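Local coordinates for uracil-DNA glycosylase (Nitratifractor salsuginis, PDB 5X3G), which belongs to the uracil-DNA glycosylase family, single-chain alpha/beta proteins built round a central four-stranded parallel sheet flanked by helices, at residues 44-47 with 51-54; 76-81 with 208-213; 83-88 with 94-99; 109-112 with 116-119; 170-175 with 180-185. One frame throughout, in Å; residues are numbered along the deposited sequence.

Interactions 1 and 5 form one neighbourhood, with centres 11 Å apart. Loop 170-175 lies beside helix 40-48, and Ile53 pairs with Phe173 through the backbone. Interaction 2, the most central, joins the end of strand 73-77 to helix 210-214, which follows the neighbouring strand 203-207. Gln78 pairs with Ala170 of interaction 5. Interaction 3 lies in the loop region after strand 73-77, and Tyr81 packs on it. Interaction 4 joins helices 108-112 and 114-126 and meets interaction 3 through Arg96 and Glu109. Interaction 1 comes first along the chain; segment 76-81 precedes interactions 3, 4 and 5, and segment 208-213 follows them. Interaction 2 ties the sheet to a helix; the others join surrounding loops and helices.

Interaction 1. Residues 44-47 with 51-54; sequences EWMA and GYIP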
# COMPACT_ATOMS: atom_id res chain seq x y z
N GLU A 44 3.44 11.11 -21.35
CA GLU A 44 4.58 11.97 -21.65
C GLU A 44 4.92 12.86 -20.46
O GLU A 44 6.10 13.00 -20.09
CB GLU A 44 4.29 12.82 -22.89
N TRP A 45 3.91 13.48 -19.84
CA TRP A 45 4.14 14.26 -18.63
C TRP A 45 4.76 13.42 -17.53
O TRP A 45 5.67 13.87 -16.83
CB TRP A 45 2.82 14.87 -18.14
CG TRP A 45 2.93 15.40 -16.74
CD1 TRP A 45 3.64 16.48 -16.33
CD2 TRP A 45 2.33 14.84 -15.56
NE1 TRP A 45 3.51 16.66 -14.98
CE2 TRP A 45 2.71 15.66 -14.48
CE3 TRP A 45 1.50 13.74 -15.32
CZ2 TRP A 45 2.29 15.41 -13.18
CZ3 TRP A 45 1.09 13.50 -14.03
CH2 TRP A 45 1.48 14.33 -12.97
N MSE A 46 4.28 12.19 -17.37
CA MSE A 46 4.81 11.27 -16.37
C MSE A 46 6.27 10.94 -16.63
O MSE A 46 7.07 10.79 -15.71
CB MSE A 46 3.97 10.00 -16.36
CG MSE A 46 3.68 9.44 -15.00
SE MSE A 46 2.58 7.87 -15.23
CE MSE A 46 3.98 6.52 -15.25
N ALA A 47 6.61 10.81 -17.92
CA ALA A 47 7.99 10.56 -18.30
C ALA A 47 8.87 11.77 -18.03
O ALA A 47 10.06 11.64 -17.72
CB ALA A 47 8.07 10.16 -19.77
N GLY A 51 7.07 17.61 -11.05
CA GLY A 51 5.82 18.13 -10.54
C GLY A 51 4.88 17.12 -9.94
O GLY A 51 3.68 17.39 -9.86
N TYR A 52 5.38 15.96 -9.52
CA TYR A 52 4.53 14.97 -8.88
C TYR A 52 5.36 14.13 -7.92
O TYR A 52 6.58 14.06 -8.02
CB TYR A 52 3.82 14.07 -9.90
CG TYR A 52 4.74 13.16 -10.70
CD1 TYR A 52 5.19 11.96 -10.16
CD2 TYR A 52 5.14 13.49 -11.99
CE1 TYR A 52 6.03 11.12 -10.88
CE2 TYR A 52 5.97 12.66 -12.72
CZ TYR A 52 6.41 11.48 -12.16
OH TYR A 52 7.23 10.64 -12.87
N ILE A 53 4.66 13.49 -6.98
CA ILE A 53 5.28 12.56 -6.05
C ILE A 53 4.49 11.25 -6.07
O ILE A 53 3.28 11.27 -6.32
CB ILE A 53 5.35 13.14 -4.63
CG1 ILE A 53 3.95 13.48 -4.12
CG2 ILE A 53 6.26 14.37 -4.59
CD1 ILE A 53 3.92 13.89 -2.66
N PRO A 54 5.16 10.11 -5.83
CA PRO A 54 6.59 9.94 -5.58
C PRO A 54 7.40 10.14 -6.85
O PRO A 54 6.80 10.22 -7.92
CB PRO A 54 6.68 8.50 -5.08
CG PRO A 54 5.59 7.81 -5.79
CD PRO A 54 4.46 8.81 -5.87
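The end of helix 40-48 and the loop that leaves it are joined here, with Tyr52 folding back on Trp45 and Met46. Tyr52 does most of the work. Its ring meets the Trp45 indole in a T-shaped (edge-to-face) pair, with the edge of the tyrosine directed at the face of the tryptophan. The six-membered rings have centroids 5.2 Å apart and planes at 65°. The meeting is off-centre: Tyr52 CD2 lies above the rim of the indole, 3.6 Å from Trp45 CZ2. Tyr52 CB touches the same rim. Trp45 reaches this place with CG anti to its backbone nitrogen (chi1 166°). Gly51 O sits at the edge of the indole, 4.1 Å from Trp45 CZ2.

At the other end of the tyrosine, OH donates a hydrogen bond to the Met46 carbonyl, 2.8 Å from Tyr52 OH to Met46 O. The hydroxyl lies in the carbonyl plane, on a lone pair. This carbonyl belongs to the last turn of the helix. The bond and the ring pair together fix the direction of the Tyr52 ring. Met46, modelled as selenomethionine, adds a loose apolar contact, with its CG 4.4 Å from Tyr52 CZ.

Trp45 also makes an edge-to-face pair with Tyr42 and packs on Leu172 and Thr174. Met46 rests on Leu17 of helix 11-20 and on Leu59, while Ile53 shares a backbone hydrogen bond with Phe173. The contact therefore lies between helix 11-20 and loop 170-175.

Interaction 2. Residues 76-81 with 208-213; sequences FGQDPY and GAHARE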
# COMPACT_ATOMS: atom_id res chain seq x y z
N PHE A 76 -5.54 -1.66 -0.75
CA PHE A 76 -5.70 -0.42 -1.51
C PHE A 76 -5.47 0.82 -0.65
O PHE A 76 -5.76 0.84 0.55
CB PHE A 76 -7.09 -0.34 -2.13
CG PHE A 76 -7.25 -1.15 -3.39
CD1 PHE A 76 -6.87 -0.62 -4.62
CD2 PHE A 76 -7.79 -2.42 -3.35
CE1 PHE A 76 -7.02 -1.36 -5.78
CE2 PHE A 76 -7.94 -3.16 -4.51
CZ PHE A 76 -7.55 -2.63 -5.73
N GLY A 77 -4.91 1.85 -1.30
CA GLY A 77 -5.01 3.20 -0.82
C GLY A 77 -5.55 4.09 -1.92
O GLY A 77 -5.78 3.64 -3.05
N GLN A 78 -5.77 5.36 -1.58
CA GLN A 78 -6.28 6.31 -2.56
C GLN A 78 -5.19 6.77 -3.52
O GLN A 78 -5.20 6.43 -4.71
CB GLN A 78 -6.91 7.52 -1.87
CG GLN A 78 -8.34 7.30 -1.43
CD GLN A 78 -9.30 7.30 -2.60
OE1 GLN A 78 -9.55 6.27 -3.23
NE2 GLN A 78 -9.85 8.47 -2.91
N ASP A 79 -4.23 7.53 -3.00
CA ASP A 79 -3.16 8.11 -3.80
C ASP A 79 -2.01 8.43 -2.86
O ASP A 79 -2.17 8.38 -1.64
CB ASP A 79 -3.65 9.36 -4.57
CG ASP A 79 -3.99 10.52 -3.65
OD1 ASP A 79 -4.38 10.27 -2.49
OD2 ASP A 79 -3.87 11.68 -4.09
N PRO A 80 -0.82 8.74 -3.40
CA PRO A 80 0.34 8.96 -2.53
C PRO A 80 0.08 10.02 -1.46
O PRO A 80 -0.76 10.90 -1.62
CB PRO A 80 1.43 9.41 -3.51
CG PRO A 80 1.07 8.75 -4.78
CD PRO A 80 -0.43 8.73 -4.82
N TYR A 81 0.83 9.91 -0.37
CA TYR A 81 0.73 10.87 0.71
C TYR A 81 1.13 12.26 0.20
O TYR A 81 2.04 12.39 -0.62
CB TYR A 81 1.62 10.46 1.88
CG TYR A 81 1.09 9.30 2.70
CD1 TYR A 81 -0.10 9.40 3.40
CD2 TYR A 81 1.80 8.10 2.77
CE1 TYR A 81 -0.58 8.35 4.16
CE2 TYR A 81 1.32 7.04 3.52
CZ TYR A 81 0.14 7.17 4.21
OH TYR A 81 -0.34 6.12 4.96
N GLY A 208 -12.43 0.83 4.63
CA GLY A 208 -13.41 1.90 4.65
C GLY A 208 -13.98 2.22 3.28
O GLY A 208 -14.45 1.34 2.55
N ALA A 209 -13.93 3.51 2.92
CA ALA A 209 -14.55 3.99 1.68
C ALA A 209 -14.03 3.25 0.46
O ALA A 209 -14.75 3.13 -0.55
CB ALA A 209 -14.33 5.49 1.53
N HIS A 210 -12.80 2.74 0.52
CA HIS A 210 -12.22 1.99 -0.60
C HIS A 210 -13.14 0.87 -1.06
O HIS A 210 -13.13 0.51 -2.25
CB HIS A 210 -10.86 1.42 -0.20
CG HIS A 210 -9.77 2.44 -0.14
ND1 HIS A 210 -9.04 2.67 1.01
CD2 HIS A 210 -9.28 3.29 -1.07
CE1 HIS A 210 -8.15 3.62 0.78
NE2 HIS A 210 -8.28 4.01 -0.48
N ALA A 211 -13.93 0.30 -0.15
CA ALA A 211 -14.90 -0.72 -0.55
C ALA A 211 -15.88 -0.17 -1.57
O ALA A 211 -16.00 -0.70 -2.68
CB ALA A 211 -15.63 -1.25 0.68
N ARG A 212 -16.57 0.92 -1.22
CA ARG A 212 -17.60 1.47 -2.10
C ARG A 212 -17.05 1.78 -3.48
O ARG A 212 -17.62 1.36 -4.50
CB ARG A 212 -18.20 2.73 -1.47
N GLU A 213 -15.92 2.49 -3.55
CA GLU A 213 -15.32 2.82 -4.83
C GLU A 213 -14.99 1.57 -5.63
O GLU A 213 -15.15 1.55 -6.86
CB GLU A 213 -14.07 3.67 -4.62
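His210 NE2 lies close against Gly77 and Gln78 at the end of strand 73-77. It is 3.1 Å from Gln78 N, but the angle is poor and the pair is not a hydrogen bond. Gly77 C is equally close to NE2. Gln78 CG approaches the same nitrogen at 3.4 Å. Phe76 O lies over one face of the imidazole, above its rim, and is 3.7 Å from His210 CE1. Gly77 CA is 3.5 Å from that CE1 atom, and Phe76 CB touches the root of the ring, 4.3 Å from His210 CG.

The Gln78 side chain is bent at its second torsion (chi2 -74°), which folds the amide back beside the histidine. Gln78 OE1 then lies 3.7 Å from His210 CD2, with amide and ring planes 57° apart. The other ring nitrogen, His210 ND1, makes a weak hydrogen bond to Phe207 O, just before the segment.

Residues 77-81 carry the GQDPY signature sequence of this family. Helix 210-214 follows strand 203-207, the sheet neighbour of strand 73-77. No hydrogen bond crosses between the segments; the imidazole meets the Gly77-Gln78 peptide by van der Waals packing, with its polar edge close to Gln78 N.

Interaction 3. Residues 83-88 with 94-99; sequences RPESAI and DGRVRE
Asp94 and Ser86 stand at the centre of a polar cluster with the Arg83 guanidinium and the backbone N of Arg96. The Ser86 hydroxyl donates to Asp94 OD1; the modelled separation is doubtfully short. Ser86 OG accepts from Arg83 NE at 2.9 Å and, weakly, from Arg83 NH2. OD1 has a second donor, with Arg96 N 2.8 Å from Asp94 OD1 on the anti lone pair. This is an Asx turn, set within a type I beta turn from Asp94 to Val97.

The Arg83 chain bends at its third torsion (chi3 -63°), with NE and NH2 facing Ser86 and Asp94. Arg83 NH2 lies 2.9 Å from Asp94 OD2 on its syn side, in a salt bridge with the two planes 16° apart. The backbone adds a nearly straight bond, Gly95 N to Ser86 O, at 2.7 Å.

A second salt bridge, separate from the first, joins Glu85 and Arg96. They lie alongside each other, and Arg96 NH1 is 2.9 Å from Glu85 OE2, with planes 75° apart. Arg96 NH2 also has a salt bridge to Glu109 of helix 108-112. With both carboxylate oxygens bonded, Asp94 is probably held as the charged form, balanced by Arg83.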
# COMPACT_ATOMS: atom_id res chain seq x y z
N ARG A 83 3.01 14.40 0.88
CA ARG A 83 4.29 14.86 1.40
C ARG A 83 5.42 14.22 0.62
O ARG A 83 5.41 13.00 0.41
CB ARG A 83 4.37 14.52 2.89
CG ARG A 83 3.35 15.29 3.72
CD ARG A 83 3.41 14.92 5.19
NE ARG A 83 3.07 13.51 5.36
CZ ARG A 83 1.82 13.05 5.42
NH1 ARG A 83 0.79 13.88 5.32
NH2 ARG A 83 1.60 11.75 5.57
N PRO A 84 6.40 15.00 0.15
CA PRO A 84 7.49 14.41 -0.65
C PRO A 84 8.24 13.31 0.08
O PRO A 84 8.54 12.27 -0.52
CB PRO A 84 8.39 15.62 -0.95
CG PRO A 84 7.50 16.80 -0.82
CD PRO A 84 6.51 16.47 0.25
N GLU A 85 8.55 13.50 1.36
CA GLU A 85 9.27 12.48 2.11
C GLU A 85 8.38 11.32 2.54
O GLU A 85 8.89 10.27 2.92
CB GLU A 85 9.96 13.10 3.33
CG GLU A 85 9.01 13.61 4.41
CD GLU A 85 8.41 14.98 4.11
OE1 GLU A 85 8.64 15.51 3.01
OE2 GLU A 85 7.72 15.53 5.00
N SER A 86 7.05 11.49 2.47
CA SER A 86 6.12 10.43 2.85
C SER A 86 5.76 9.50 1.70
O SER A 86 5.55 8.30 1.94
CB SER A 86 4.83 11.03 3.40
OG SER A 86 4.93 11.31 4.79
N ALA A 87 5.66 10.01 0.48
CA ALA A 87 5.24 9.22 -0.67
C ALA A 87 6.43 8.46 -1.24
O ALA A 87 7.38 9.08 -1.73
CB ALA A 87 4.61 10.11 -1.74
N ILE A 88 6.38 7.13 -1.17
CA ILE A 88 7.51 6.31 -1.59
C ILE A 88 7.04 5.15 -2.46
O ILE A 88 7.76 4.15 -2.60
CB ILE A 88 8.30 5.80 -0.38
CG1 ILE A 88 7.42 4.93 0.52
CG2 ILE A 88 8.91 6.96 0.40
CD1 ILE A 88 8.19 4.21 1.60
N ASP A 94 4.06 5.06 5.11
CA ASP A 94 4.43 6.47 5.15
C ASP A 94 5.95 6.58 5.25
O ASP A 94 6.55 6.16 6.24
CB ASP A 94 3.76 7.17 6.34
CG ASP A 94 3.88 8.68 6.27
OD1 ASP A 94 4.98 9.18 5.96
OD2 ASP A 94 2.88 9.38 6.53
N GLY A 95 6.56 7.18 4.22
CA GLY A 95 8.00 7.32 4.15
C GLY A 95 8.61 8.23 5.19
O GLY A 95 9.84 8.25 5.32
N ARG A 96 7.80 9.00 5.93
CA ARG A 96 8.34 9.77 7.04
C ARG A 96 8.80 8.87 8.18
O ARG A 96 9.76 9.20 8.88
CB ARG A 96 7.32 10.77 7.57
CG ARG A 96 7.16 12.02 6.75
CD ARG A 96 6.24 13.02 7.43
NE ARG A 96 6.77 13.42 8.73
CZ ARG A 96 7.68 14.37 8.91
NH1 ARG A 96 8.18 15.02 7.86
NH2 ARG A 96 8.10 14.67 10.13
N VAL A 97 8.11 7.76 8.38
CA VAL A 97 8.39 6.88 9.51
C VAL A 97 9.62 6.04 9.20
O VAL A 97 9.71 5.42 8.13
CB VAL A 97 7.18 5.99 9.83
CG1 VAL A 97 7.46 5.17 11.07
CG2 VAL A 97 5.92 6.83 10.00
N ARG A 98 10.57 6.02 10.13
CA ARG A 98 11.70 5.11 10.04
C ARG A 98 11.66 4.16 11.22
O ARG A 98 11.24 3.00 11.08
CB ARG A 98 13.02 5.89 9.98
CG ARG A 98 13.27 6.53 8.62
CD ARG A 98 14.53 7.36 8.62
NE ARG A 98 14.41 8.53 9.49
CZ ARG A 98 15.32 9.49 9.59
NH1 ARG A 98 16.42 9.42 8.85
NH2 ARG A 98 15.13 10.51 10.40
N GLU A 99 12.06 4.63 12.40
CA GLU A 99 11.98 3.81 13.60
C GLU A 99 10.53 3.66 14.04
O GLU A 99 9.76 4.62 14.03
CB GLU A 99 12.81 4.42 14.73
CG GLU A 99 14.33 4.37 14.52
CD GLU A 99 14.81 5.26 13.40
OE1 GLU A 99 14.27 6.38 13.26
OE2 GLU A 99 15.72 4.85 12.65

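Interaction 4. Residues 109-112 with 116-119; sequences EVNR and LRNF
The Arg117 guanidinium meets the Asn111 carbonyl at its edge, with the oxygen 5° out of the guanidinium plane. Arg117 NH1 is the donor and also lies in the plane of the carbonyl. The modelled distance from Arg117 NH1 to Asn111 O is 2.5 Å, which is short, so its exact length is best read with caution. A second flat group, the Asn111 amide, lies across the arginine chain at about a right angle. Its plane is turned 54° from the guanidinium. Asn111 ND2 touches Arg117 CD at 3.3 Å and Arg117 CG at 3.7 Å. In the 109-112 segment, Glu109 OE1 lies over the centre of one face of the Arg112 guanidinium.

Arg117 starts out extended, with CG anti to the backbone nitrogen, and then bends at its third torsion (chi3 75°). The bend brings NH1 back to the carbonyl. Nearer the backbone, Arg117 CB packs on Val110 O at 3.4 Å. Val110 CG1 rests 4.0 Å from Arg117 CA.

The contact closes the corner between helix 108-112 and helix 114-126. Asn111 and Arg117 both lean on Leu106 of strand 105-106. The chemistry implies a cationic group set at the C-terminal end of the first helix, where it would probably be drawn by the partial negative charge of the helix-end carbonyls.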
# COMPACT_ATOMS: atom_id res chain seq x y z
N GLU A 109 7.07 9.72 14.75
CA GLU A 109 6.53 9.66 13.39
C GLU A 109 5.42 8.62 13.27
O GLU A 109 4.49 8.81 12.48
CB GLU A 109 7.66 9.36 12.40
CG GLU A 109 8.53 10.56 12.09
CD GLU A 109 7.74 11.77 11.62
OE1 GLU A 109 8.08 12.90 12.03
OE2 GLU A 109 6.77 11.59 10.85
N VAL A 110 5.48 7.54 14.05
CA VAL A 110 4.37 6.59 14.07
C VAL A 110 3.14 7.24 14.68
O VAL A 110 2.03 7.13 14.15
CB VAL A 110 4.76 5.31 14.84
CG1 VAL A 110 3.54 4.45 15.09
CG2 VAL A 110 5.81 4.53 14.08
N ASN A 111 3.32 7.95 15.80
CA ASN A 111 2.19 8.58 16.47
C ASN A 111 1.55 9.64 15.59
O ASN A 111 0.33 9.81 15.61
CB ASN A 111 2.64 9.20 17.80
CG ASN A 111 2.66 8.19 18.93
OD1 ASN A 111 3.35 8.38 19.94
ND2 ASN A 111 1.91 7.10 18.78
N ARG A 112 2.36 10.36 14.81
CA ARG A 112 1.80 11.39 13.93
C ARG A 112 0.92 10.77 12.85
O ARG A 112 -0.13 11.32 12.50
CB ARG A 112 2.93 12.21 13.31
CG ARG A 112 2.44 13.26 12.31
CD ARG A 112 3.58 13.98 11.61
NE ARG A 112 4.31 14.88 12.50
CZ ARG A 112 5.18 15.80 12.09
NH1 ARG A 112 5.43 15.94 10.79
NH2 ARG A 112 5.80 16.58 12.97
N LEU A 116 -1.36 4.46 10.64
CA LEU A 116 -0.30 3.52 10.96
C LEU A 116 -0.18 3.31 12.46
O LEU A 116 0.11 2.19 12.91
CB LEU A 116 1.02 3.99 10.37
CG LEU A 116 1.23 3.54 8.92
CD1 LEU A 116 2.19 4.46 8.19
CD2 LEU A 116 1.70 2.09 8.88
N ARG A 117 -0.38 4.36 13.25
CA ARG A 117 -0.41 4.22 14.70
C ARG A 117 -1.42 3.16 15.12
O ARG A 117 -1.07 2.19 15.81
CB ARG A 117 -0.74 5.58 15.34
CG ARG A 117 -0.80 5.57 16.86
CD ARG A 117 -1.11 6.96 17.43
NE ARG A 117 -2.51 7.34 17.27
CZ ARG A 117 -2.93 8.46 16.69
NH1 ARG A 117 -2.06 9.33 16.20
NH2 ARG A 117 -4.23 8.71 16.60
N ASN A 118 -2.67 3.32 14.68
CA ASN A 118 -3.71 2.38 15.10
C ASN A 118 -3.49 1.00 14.50
O ASN A 118 -3.81 -0.01 15.15
CB ASN A 118 -5.08 2.93 14.72
CG ASN A 118 -5.45 4.17 15.52
OD1 ASN A 118 -5.06 4.31 16.68
ND2 ASN A 118 -6.21 5.07 14.90
N PHE A 119 -2.95 0.91 13.28
CA PHE A 119 -2.68 -0.40 12.69
C PHE A 119 -1.61 -1.14 13.47
O PHE A 119 -1.70 -2.36 13.66
CB PHE A 119 -2.27 -0.24 11.22
CG PHE A 119 -2.04 -1.56 10.52
CD1 PHE A 119 -3.07 -2.19 9.86
CD2 PHE A 119 -0.79 -2.16 10.52
CE1 PHE A 119 -2.87 -3.40 9.22
CE2 PHE A 119 -0.58 -3.37 9.87
CZ PHE A 119 -1.63 -3.98 9.22

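Interaction 5. Residues 170-175 with 180-185; sequences ALLFTS and RRHIRA
The His182 imidazole is held on one face by Leu172 and at its edge by Thr174. Leu172 and His182 cross at about a right angle, and the leucine presents CD1 to the ring face. Leu172 CD1 lies 3.6 Å from the ring centroid of His182, 24° off the ring normal. This is a CH-pi contact. The methyl is nearest to ND1, with Leu172 CD1 3.4 Å from His182 ND1.

Thr174 comes in at the edge. His182 NE2 donates a hydrogen bond to the hydroxyl, 2.8 Å from His182 NE2 to Thr174 OG1, with the oxygen close to the ring plane. The threonine methyl touches the same nitrogen, CG2 of Thr174 being 3.3 Å from NE2 of His182. OG1 lies between the backbone nitrogen and the carbonyl carbon (chi1 56°), which directs it at the ring. Nearer the start of the loop segment, Ala170 CB meets Ile183 CG1 at 4.0 Å.

The contact fastens loop 170-175, which follows strand 164-168, to helix 179-196. Thr174 OG1 is also hydrogen-bonded to Glu178. Both ring nitrogens are hydrogen-bonded, NE2 as donor to Thr174 and ND1 with Tyr42 OH of helix 40-48, which would fix the ring's rotation.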
# COMPACT_ATOMS: atom_id res chain seq x y z
N ALA A 170 -4.41 5.83 -7.53
CA ALA A 170 -3.54 6.58 -8.42
C ALA A 170 -2.12 6.49 -7.88
O ALA A 170 -1.90 6.56 -6.67
CB ALA A 170 -3.97 8.04 -8.55
N LEU A 171 -1.14 6.35 -8.78
CA LEU A 171 0.24 6.13 -8.38
C LEU A 171 1.04 7.41 -8.20
O LEU A 171 2.21 7.34 -7.82
CB LEU A 171 0.95 5.23 -9.40
CG LEU A 171 0.34 3.84 -9.64
CD1 LEU A 171 1.28 3.00 -10.50
CD2 LEU A 171 0.02 3.14 -8.33
N LEU A 172 0.45 8.58 -8.46
CA LEU A 172 1.18 9.83 -8.31
C LEU A 172 0.27 10.89 -7.72
O LEU A 172 -0.95 10.81 -7.80
CB LEU A 172 1.80 10.29 -9.64
CG LEU A 172 0.91 10.61 -10.85
CD1 LEU A 172 0.24 11.98 -10.73
CD2 LEU A 172 1.74 10.52 -12.13
N PHE A 173 0.91 11.91 -7.14
CA PHE A 173 0.24 13.02 -6.48
C PHE A 173 0.87 14.32 -6.94
O PHE A 173 2.10 14.42 -7.00
CB PHE A 173 0.35 12.88 -4.95
CG PHE A 173 -0.14 14.08 -4.17
CD1 PHE A 173 -1.44 14.12 -3.69
CD2 PHE A 173 0.70 15.15 -3.90
CE1 PHE A 173 -1.89 15.20 -2.97
CE2 PHE A 173 0.25 16.24 -3.18
CZ PHE A 173 -1.05 16.26 -2.71
N THR A 174 0.04 15.31 -7.27
CA THR A 174 0.52 16.64 -7.61
C THR A 174 0.09 17.68 -6.59
O THR A 174 0.93 18.40 -6.03
CB THR A 174 0.04 17.04 -9.02
OG1 THR A 174 -1.39 16.96 -9.08
CG2 THR A 174 0.64 16.13 -10.07
N SER A 175 -1.21 17.79 -6.32
CA SER A 175 -1.72 18.65 -5.27
C SER A 175 -3.01 18.03 -4.74
O SER A 175 -3.62 17.17 -5.38
CB SER A 175 -1.97 20.08 -5.76
OG SER A 175 -2.99 20.11 -6.73
N ARG A 180 -8.64 13.93 -7.31
CA ARG A 180 -9.78 13.27 -7.94
C ARG A 180 -9.52 13.04 -9.42
O ARG A 180 -9.79 11.95 -9.95
CB ARG A 180 -11.04 14.11 -7.73
N ARG A 181 -8.99 14.06 -10.11
CA ARG A 181 -8.67 13.92 -11.53
C ARG A 181 -7.65 12.81 -11.76
O ARG A 181 -7.77 12.04 -12.73
CB ARG A 181 -8.16 15.24 -12.08
N HIS A 182 -6.64 12.71 -10.90
CA HIS A 182 -5.63 11.68 -11.07
C HIS A 182 -6.21 10.28 -10.86
O HIS A 182 -5.94 9.37 -11.65
CB HIS A 182 -4.45 11.92 -10.12
CG HIS A 182 -3.57 13.06 -10.53
ND1 HIS A 182 -2.87 13.07 -11.71
CD2 HIS A 182 -3.27 14.22 -9.90
CE1 HIS A 182 -2.18 14.19 -11.81
NE2 HIS A 182 -2.40 14.91 -10.72
N ILE A 183 -7.02 10.10 -9.81
CA ILE A 183 -7.66 8.81 -9.58
C ILE A 183 -8.51 8.42 -10.78
O ILE A 183 -8.49 7.26 -11.23
CB ILE A 183 -8.48 8.86 -8.28
CG1 ILE A 183 -7.55 8.90 -7.06
CG2 ILE A 183 -9.43 7.67 -8.19
CD1 ILE A 183 -8.14 9.60 -5.86
N ARG A 184 -9.25 9.38 -11.33
CA ARG A 184 -10.05 9.10 -12.52
C ARG A 184 -9.16 8.72 -13.70
O ARG A 184 -9.49 7.81 -14.47
CB ARG A 184 -10.91 10.32 -12.86
CG ARG A 184 -11.85 10.15 -14.04
CD ARG A 184 -13.25 10.59 -13.62
NE ARG A 184 -14.14 10.84 -14.75
CZ ARG A 184 -15.46 10.70 -14.70
NH1 ARG A 184 -16.05 10.29 -13.58
NH2 ARG A 184 -16.19 10.96 -15.77
N ALA A 185 -8.00 9.37 -13.83
CA ALA A 185 -7.09 9.05 -14.93
C ALA A 185 -6.45 7.67 -14.76
O ALA A 185 -6.05 7.05 -15.75
CB ALA A 185 -6.00 10.12 -15.04